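Long-range contact in thymidylate synthase A (Bacillus subtilis, PDB 1BKP), which catalyses the reductive methylation of dUMP to dTMP, with methylenetetrahydrofolate supplying both the methyl group and the reducing power: residues G104-F109 with D153-T158. Sequence-based numbering, arbitrary orientation.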
loop_
_atom_site.group_PDB
_atom_site.type_symbol
_atom_site.label_atom_id
_atom_site.label_comp_id
_atom_site.label_asym_id
_atom_site.label_seq_id
_atom_site.Cartn_x
_atom_site.Cartn_y
_atom_site.Cartn_z
ATOM N N GLY A 104 -1.568 -23.388 -3.605
ATOM C CA GLY A 104 -0.170 -23.071 -3.797
ATOM C C GLY A 104 0.360 -22.285 -2.600
ATOM O O GLY A 104 -0.194 -22.291 -1.537
ATOM N N HIS A 105 1.361 -21.481 -2.837
ATOM C CA HIS A 105 2.012 -20.771 -1.741
ATOM C C HIS A 105 1.431 -19.384 -1.528
ATOM O O HIS A 105 2.160 -18.452 -1.518
ATOM C CB HIS A 105 3.507 -20.702 -2.094
ATOM C CG HIS A 105 4.208 -22.009 -1.943
ATOM N ND1 HIS A 105 5.580 -22.107 -1.889
ATOM C CD2 HIS A 105 3.731 -23.270 -1.785
ATOM C CE1 HIS A 105 5.929 -23.376 -1.711
ATOM N NE2 HIS A 105 4.821 -24.104 -1.639
ATOM N N ALA A 106 0.107 -19.274 -1.531
ATOM C CA ALA A 106 -0.616 -18.020 -1.384
ATOM C C ALA A 106 -1.344 -17.931 -0.075
ATOM O O ALA A 106 -1.574 -18.932 0.676
ATOM C CB ALA A 106 -1.585 -17.949 -2.469
ATOM N N TYR A 107 -1.777 -16.726 0.205
ATOM C CA TYR A 107 -2.546 -16.413 1.358
ATOM C C TYR A 107 -2.070 -16.989 2.661
ATOM O O TYR A 107 -1.039 -16.564 3.182
ATOM C CB TYR A 107 -4.048 -16.722 1.088
ATOM C CG TYR A 107 -4.758 -15.770 0.151
ATOM C CD1 TYR A 107 -5.353 -14.592 0.640
ATOM C CD2 TYR A 107 -4.899 -16.046 -1.213
ATOM C CE1 TYR A 107 -6.081 -13.715 -0.194
ATOM C CE2 TYR A 107 -5.639 -15.157 -2.039
ATOM C CZ TYR A 107 -6.216 -14.015 -1.518
ATOM O OH TYR A 107 -6.948 -13.144 -2.316
ATOM N N GLY A 108 -2.882 -17.872 3.252
ATOM C CA GLY A 108 -2.495 -18.487 4.493
ATOM C C GLY A 108 -1.106 -19.066 4.525
ATOM O O GLY A 108 -0.471 -18.997 5.528
ATOM N N PHE A 109 -0.621 -19.605 3.416
ATOM C CA PHE A 109 0.726 -20.178 3.338
ATOM C C PHE A 109 1.772 -19.089 3.670
ATOM O O PHE A 109 2.698 -19.327 4.463
ATOM C CB PHE A 109 0.988 -20.701 1.937
ATOM C CG PHE A 109 2.341 -21.345 1.804
ATOM C CD1 PHE A 109 2.511 -22.699 2.164
ATOM C CD2 PHE A 109 3.445 -20.597 1.413
ATOM C CE1 PHE A 109 3.812 -23.263 2.125
ATOM C CE2 PHE A 109 4.727 -21.146 1.395
ATOM C CZ PHE A 109 4.917 -22.482 1.752
ATOM N N ASP A 153 4.980 -17.012 -8.607
ATOM C CA ASP A 153 4.741 -18.035 -9.617
ATOM C C ASP A 153 4.263 -19.323 -9.015
ATOM O O ASP A 153 3.776 -20.169 -9.717
ATOM C CB ASP A 153 5.990 -18.280 -10.470
ATOM C CG ASP A 153 6.334 -17.103 -11.342
ATOM O OD1 ASP A 153 5.395 -16.427 -11.865
ATOM O OD2 ASP A 153 7.522 -16.830 -11.474
ATOM N N ALA A 154 4.439 -19.471 -7.720
ATOM C CA ALA A 154 3.992 -20.670 -7.034
ATOM C C ALA A 154 2.600 -20.503 -6.424
ATOM O O ALA A 154 2.136 -21.336 -5.610
ATOM C CB ALA A 154 5.000 -21.020 -5.978
ATOM N N MET A 155 1.947 -19.381 -6.751
ATOM C CA MET A 155 0.628 -19.139 -6.187
ATOM C C MET A 155 -0.457 -19.423 -7.242
ATOM O O MET A 155 -0.320 -18.998 -8.393
ATOM C CB MET A 155 0.498 -17.698 -5.735
ATOM C CG MET A 155 1.590 -17.238 -4.786
ATOM S SD MET A 155 1.201 -15.522 -4.211
ATOM C CE MET A 155 2.677 -15.323 -3.226
ATOM N N ALA A 156 -1.505 -20.158 -6.854
ATOM C CA ALA A 156 -2.614 -20.473 -7.793
ATOM C C ALA A 156 -3.363 -19.197 -8.144
ATOM O O ALA A 156 -4.006 -19.119 -9.195
ATOM C CB ALA A 156 -3.588 -21.492 -7.172
ATOM N N LEU A 157 -3.395 -18.261 -7.186
ATOM C CA LEU A 157 -3.984 -16.917 -7.424
ATOM C C LEU A 157 -3.178 -15.887 -6.560
ATOM O O LEU A 157 -2.751 -16.229 -5.466
ATOM C CB LEU A 157 -5.444 -16.803 -7.011
ATOM C CG LEU A 157 -6.017 -17.656 -5.871
ATOM C CD1 LEU A 157 -5.013 -17.953 -4.726
ATOM C CD2 LEU A 157 -7.319 -17.019 -5.362
ATOM N N THR A 158 -2.984 -14.670 -7.069
ATOM C CA THR A 158 -2.289 -13.649 -6.313
ATOM C C THR A 158 -3.368 -12.933 -5.542
ATOM O O THR A 158 -4.405 -12.563 -6.083
ATOM C CB THR A 158 -1.546 -12.649 -7.192
ATOM O OG1 THR A 158 -2.487 -12.016 -8.068
ATOM C CG2 THR A 158 -0.381 -13.352 -7.976
#
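Met-155 reaches along the backbone of His-105, and each atom of its side chain meets something there. Met-155 CB packs on Ala-106 CB at 3.9 Å. Met-155 CG stands anti to its own carbonyl carbon (chi1 -54°), a setting that brings it to 3.5 Å from His-105 O. From there the chain runs extended, passing SD by the methyl of Ala-106 and ending with Met-155 CE 3.6 Å from that same His-105 O. The oxygen takes its hydrogen bond from Gln-110 NE2, and the carbons of the Met-155 chain only lie against it; a long, unbranched side chain suits this position. Shortened to an alanine, this side chain would retain only its CB touch on Ala-106, and would probably leave His-105 O without its hydrocarbon cover and a gap beside it. The backbones join through a single beta bridge, Gly-104 with Met-155: His-105 N donates to Ala-154 O (2.9 Å), nearly straight at 171° though from above the carbonyl plane, while the backbone of Ala-156 is hydrogen-bonded to that of Ile-103. Gly-104 fits where any CB would collide with Ala-154 O. The bridge ties the turn leading into helix 108-112, with His-105 at the centre of an inverse gamma turn, to the loop that runs on to the catalytic Cys-160 of the thymidylate synthase fold, just ahead of strand 161-169. Ala-106 is small enough for its CB to settle 3.6 Å from Leu-157 O, a buried oxygen without a hydrogen-bonding partner. Beyond it, Leu-157 CD1 meets the edge of the Tyr-107 ring, in its plane, 3.9 Å from Tyr-107 CE2; Trp-93 packs edge-to-face on this ring, and Tyr-107 OH makes a weak hydrogen bond to Cys-160 N. At the other end the His-105 imidazole lies under Phe-109 CZ, its ND1 bonded to Glu-151, while its CB brushes Ala-154 CB.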